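Local coordinates for protein glutathione-specific gamma-glutamylcyclotransferase (Saccharomyces cerevisiae S288c, PDB 5HWK) that cleaves glutathione, and no other gamma-glutamyl peptide, into 5-oxo-L-proline and the dipeptide Cys-Gly, at residues Y18-P21 against S22-H26; V96-I99 against P100-H103. All coordinates share one frame; numbering follows the deposited sequence.

Interaction 1: residues Y18-P21 against S22-H26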
loop_
_atom_site.group_PDB
_atom_site.type_symbol
_atom_site.label_atom_id
_atom_site.label_comp_id
_atom_site.label_asym_id
_atom_site.label_seq_id
_atom_site.Cartn_x
_atom_site.Cartn_y
_atom_site.Cartn_z
ATOM N N TYR A 18 3.500 5.828 8.258
ATOM C CA TYR A 18 4.034 6.950 9.013
ATOM C C TYR A 18 3.129 7.427 10.131
ATOM O O TYR A 18 3.575 8.255 10.950
ATOM C CB TYR A 18 4.381 8.121 8.102
ATOM C CG TYR A 18 3.219 8.566 7.252
ATOM C CD1 TYR A 18 2.203 9.375 7.780
ATOM C CD2 TYR A 18 3.116 8.154 5.942
ATOM C CE1 TYR A 18 1.142 9.799 7.010
ATOM C CE2 TYR A 18 2.047 8.591 5.156
ATOM C CZ TYR A 18 1.070 9.385 5.719
ATOM O OH TYR A 18 -0.000 9.792 4.979
ATOM N N LYS A 19 1.881 6.948 10.189
ATOM C CA LYS A 19 0.974 7.215 11.304
ATOM C C LYS A 19 0.575 5.819 11.777
ATOM O O LYS A 19 -0.478 5.290 11.375
ATOM C CB LYS A 19 -0.227 8.037 10.839
ATOM C CG LYS A 19 -1.196 8.412 11.936
ATOM C CD LYS A 19 -2.113 9.530 11.484
ATOM C CE LYS A 19 -3.501 9.409 12.072
ATOM N NZ LYS A 19 -4.234 8.283 11.437
ATOM N N PRO A 20 1.391 5.192 12.615
ATOM C CA PRO A 20 1.225 3.760 12.897
ATOM C C PRO A 20 -0.014 3.488 13.723
ATOM O O PRO A 20 -0.584 4.399 14.347
ATOM C CB PRO A 20 2.482 3.419 13.706
ATOM C CG PRO A 20 2.863 4.726 14.347
ATOM C CD PRO A 20 2.551 5.769 13.321
ATOM N N PRO A 21 -0.445 2.233 13.752
ATOM C CA PRO A 21 -1.476 1.831 14.711
ATOM C C PRO A 21 -0.927 1.839 16.138
ATOM O O PRO A 21 0.285 1.776 16.382
ATOM C CB PRO A 21 -1.843 0.423 14.246
ATOM C CG PRO A 21 -0.605 -0.087 13.587
ATOM C CD PRO A 21 0.093 1.104 12.976
ATOM N N SER A 22 -1.848 1.957 17.091
ATOM C CA SER A 22 -1.480 1.914 18.493
ATOM C C SER A 22 -1.026 0.525 18.879
ATOM O O SER A 22 -1.502 -0.485 18.357
ATOM C CB SER A 22 -2.688 2.257 19.370
ATOM O OG SER A 22 -3.357 3.401 18.889
ATOM N N HIS A 23 -0.100 0.484 19.809
ATOM C CA HIS A 23 0.239 -0.720 20.553
ATOM C C HIS A 23 0.975 -1.775 19.738
ATOM O O HIS A 23 1.056 -2.941 20.173
ATOM C CB HIS A 23 -0.984 -1.313 21.260
ATOM C CG HIS A 23 -1.457 -0.481 22.396
ATOM N ND1 HIS A 23 -2.665 0.184 22.387
ATOM C CD2 HIS A 23 -0.862 -0.166 23.567
ATOM C CE1 HIS A 23 -2.800 0.854 23.517
ATOM N NE2 HIS A 23 -1.719 0.660 24.250
ATOM N N TYR A 24 1.523 -1.429 18.574
ATOM C CA TYR A 24 2.306 -2.423 17.856
ATOM C C TYR A 24 3.542 -2.783 18.673
ATOM O O TYR A 24 4.104 -1.947 19.400
ATOM C CB TYR A 24 2.708 -1.912 16.474
ATOM C CG TYR A 24 3.736 -0.815 16.453
ATOM C CD1 TYR A 24 5.097 -1.122 16.542
ATOM C CD2 TYR A 24 3.356 0.521 16.285
ATOM C CE1 TYR A 24 6.069 -0.125 16.521
ATOM C CE2 TYR A 24 4.307 1.524 16.269
ATOM C CZ TYR A 24 5.661 1.192 16.356
ATOM O OH TYR A 24 6.624 2.173 16.304
ATOM N N THR A 25 3.989 -4.025 18.529
ATOM C CA THR A 25 5.245 -4.420 19.171
ATOM C C THR A 25 6.355 -4.801 18.206
ATOM O O THR A 25 7.494 -5.023 18.664
ATOM C CB THR A 25 5.049 -5.572 20.157
ATOM O OG1 THR A 25 4.547 -6.670 19.423
ATOM C CG2 THR A 25 4.061 -5.207 21.264
ATOM N N HIS A 26 6.071 -4.890 16.907
ATOM C CA HIS A 26 7.072 -4.971 15.853
ATOM C C HIS A 26 6.619 -4.083 14.704
ATOM O O HIS A 26 5.408 -3.981 14.421
ATOM C CB HIS A 26 7.182 -6.397 15.282
ATOM C CG HIS A 26 7.585 -7.424 16.288
ATOM N ND1 HIS A 26 8.896 -7.768 16.512
ATOM C CD2 HIS A 26 6.844 -8.157 17.139
ATOM C CE1 HIS A 26 8.946 -8.705 17.444
ATOM N NE2 HIS A 26 7.713 -8.955 17.849
#
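P20 meets the ring of Y24 four residues further on: its CB lies 3.7 Å from CE2 of Y24, an oblique, apolar touch between the pyrrolidine ring and that carbon. The approach is that of one of two modelled conformers of P20, and is less certain for it. Just ahead of the prolines, O and NZ of K19 are hydrogen-bonded to NH2 of R114 and O of V113, respectively, and R114 lines the pocket that holds benzoic acid. P21 follows, and here the backbone does the work. The carbonyl oxygen O of P21 sits at the edge of the Y24 ring, near its plane, 3.3 Å from CD2, so an aromatic C-H faces the oxygen. Both prolines have extended, polyproline-like backbones, and the chain then bends back at H23, whose phi is positive (71°). This irregular loop joins helix 15-18 to strand 26-33 of the antiparallel sheet of the gamma-glutamylcyclotransferase fold, just after the segment that by similarity binds substrate. Y24 holds its CG between the backbone N and the carbonyl carbon, chi1 70°, which folds the ring back over the chain toward the two prolines. The same ring also meets that of Y97, with the planes inclined at about 55°, and its side chain touches I99, while P20 and P21 both rest on Y97. Replacing Y24 by alanine removes the ring, and this would probably leave CB of P20 and O of P21 without their aromatic neighbour and open a gap beside Y97.

Interaction 2: residues V96-I99 against P100-H103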
loop_
_atom_site.group_PDB
_atom_site.type_symbol
_atom_site.label_atom_id
_atom_site.label_comp_id
_atom_site.label_asym_id
_atom_site.label_seq_id
_atom_site.Cartn_x
_atom_site.Cartn_y
_atom_site.Cartn_z
ATOM N N VAL A 96 5.173 -4.010 7.924
ATOM C CA VAL A 96 4.258 -4.922 8.589
ATOM C C VAL A 96 4.396 -4.730 10.096
ATOM O O VAL A 96 5.515 -4.653 10.627
ATOM C CB VAL A 96 4.401 -6.367 8.084
ATOM C CG1 VAL A 96 5.665 -6.983 8.563
ATOM C CG2 VAL A 96 3.193 -7.194 8.524
ATOM N N TYR A 97 3.261 -4.581 10.768
ATOM C CA TYR A 97 3.197 -4.364 12.207
ATOM C C TYR A 97 2.681 -5.615 12.865
ATOM O O TYR A 97 1.837 -6.309 12.315
ATOM C CB TYR A 97 2.146 -3.281 12.506
ATOM C CG TYR A 97 2.567 -1.906 12.079
ATOM C CD1 TYR A 97 3.468 -1.184 12.856
ATOM C CD2 TYR A 97 2.096 -1.312 10.895
ATOM C CE1 TYR A 97 3.878 0.060 12.496
ATOM C CE2 TYR A 97 2.514 -0.035 10.516
ATOM C CZ TYR A 97 3.389 0.637 11.340
ATOM O OH TYR A 97 3.822 1.885 10.985
ATOM N N TYR A 98 3.162 -5.887 14.075
ATOM C CA TYR A 98 2.534 -6.921 14.890
ATOM C C TYR A 98 1.751 -6.267 16.010
ATOM O O TYR A 98 2.272 -5.399 16.730
ATOM C CB TYR A 98 3.575 -7.832 15.533
ATOM C CG TYR A 98 2.959 -8.962 16.370
ATOM C CD1 TYR A 98 2.303 -10.029 15.763
ATOM C CD2 TYR A 98 2.970 -8.912 17.762
ATOM C CE1 TYR A 98 1.741 -11.047 16.503
ATOM C CE2 TYR A 98 2.437 -9.952 18.518
ATOM C CZ TYR A 98 1.831 -10.999 17.877
ATOM O OH TYR A 98 1.252 -12.023 18.589
ATOM N N ILE A 99 0.515 -6.700 16.163
ATOM C CA ILE A 99 -0.400 -6.228 17.197
ATOM C C ILE A 99 -0.642 -7.393 18.146
ATOM O O ILE A 99 -1.180 -8.419 17.725
ATOM C CB ILE A 99 -1.728 -5.732 16.592
ATOM C CG1 ILE A 99 -1.513 -4.795 15.381
ATOM C CG2 ILE A 99 -2.628 -5.137 17.685
ATOM C CD1 ILE A 99 -0.728 -3.564 15.679
ATOM N N PRO A 100 -0.276 -7.279 19.414
ATOM C CA PRO A 100 -0.460 -8.410 20.366
ATOM C C PRO A 100 -1.926 -8.739 20.569
ATOM O O PRO A 100 -2.815 -7.917 20.267
ATOM C CB PRO A 100 0.174 -7.905 21.669
ATOM C CG PRO A 100 0.369 -6.405 21.484
ATOM C CD PRO A 100 0.394 -6.107 20.004
ATOM N N PRO A 101 -2.210 -9.969 21.001
ATOM C CA PRO A 101 -3.599 -10.405 21.221
ATOM C C PRO A 101 -4.434 -9.433 22.035
ATOM O O PRO A 101 -5.627 -9.258 21.751
ATOM C CB PRO A 101 -3.432 -11.733 21.989
ATOM C CG PRO A 101 -2.067 -12.208 21.674
ATOM C CD PRO A 101 -1.216 -10.999 21.358
ATOM N N GLU A 102 -3.842 -8.811 23.057
ATOM C CA GLU A 102 -4.589 -7.888 23.905
ATOM C C GLU A 102 -5.185 -6.745 23.116
ATOM O O GLU A 102 -6.170 -6.149 23.563
ATOM C CB GLU A 102 -3.682 -7.287 24.982
ATOM C CG GLU A 102 -2.783 -8.271 25.668
ATOM C CD GLU A 102 -1.492 -8.502 24.906
ATOM O OE1 GLU A 102 -0.582 -7.645 24.997
ATOM O OE2 GLU A 102 -1.398 -9.534 24.202
ATOM N N HIS A 103 -4.615 -6.426 21.959
ATOM C CA HIS A 103 -5.077 -5.294 21.177
ATOM C C HIS A 103 -5.552 -5.665 19.781
ATOM O O HIS A 103 -5.985 -4.777 19.045
ATOM C CB HIS A 103 -3.992 -4.212 21.103
ATOM C CG HIS A 103 -3.644 -3.615 22.432
ATOM N ND1 HIS A 103 -4.345 -2.562 22.978
ATOM C CD2 HIS A 103 -2.661 -3.909 23.315
ATOM C CE1 HIS A 103 -3.821 -2.246 24.149
ATOM N NE2 HIS A 103 -2.797 -3.048 24.378
#
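I99 and H103 meet where the chain leaves a strand and turns: CG2 of I99 lies 3.8 Å from CB of H103 and 3.6 Å from its carbonyl carbon C. Strand 91-99, an inner strand of the six-stranded antiparallel sheet in this gamma-glutamylcyclotransferase fold, ends here, and the P100-P101 pair opens the loop that leads to strand 119-129. CG2 is the branch that does the touching because it stands anti to the backbone N and beside the carbonyl carbon, which sends it forward along the chain; it also packs on CD of P100 at 3.9 Å. Y98 leans forward too. Its chi1 of -178° turns CG away from the backbone N and carries the ring along the chain until CE2 is 3.8 Å from CA of P100, in an oblique approach. Beyond the ring, OH of Y98 comes to 3.8 Å from CD of P101.

Further out, strand 8-12 and the loop residue Y110 pack on these side chains. I99 lies against I8 and V10 of the strand and against Y110, whereas the ring of Y98 meets that of W9 with the planes at about 50°, and its OH takes part in a weak hydrogen bond with N of G7. H103 is anchored outside the turn: its ND1 is hydrogen-bonded to OE2 of E106, and its ring stacks with that of H23. The turn itself, which brings H103 back toward I99, is closed by a backbone hydrogen bond from N of H103 to O of P100, 2.9 Å long.

Interactions 1 and 2 have centres 8 Å apart: the loop leading into strand 26-33 lies alongside strand 91-99, which it pairs with at Y98. Two probable hydrogen bonds make the pairing: T25 N to Y98 O at 2.8 Å, and H26 O to Y98 N at 3.0 Å. Next to it, O of H23 comes within 3.2 Å of CD of P100. The side chain of V10, which by similarity binds substrate, is about 4 Å from that of I99 and about 6 Å from that of P21. The side chain of P21 is about 8 Å from bound benzoic acid and about 11 Å from that of E115, the proton acceptor by similarity, which also lines that pocket.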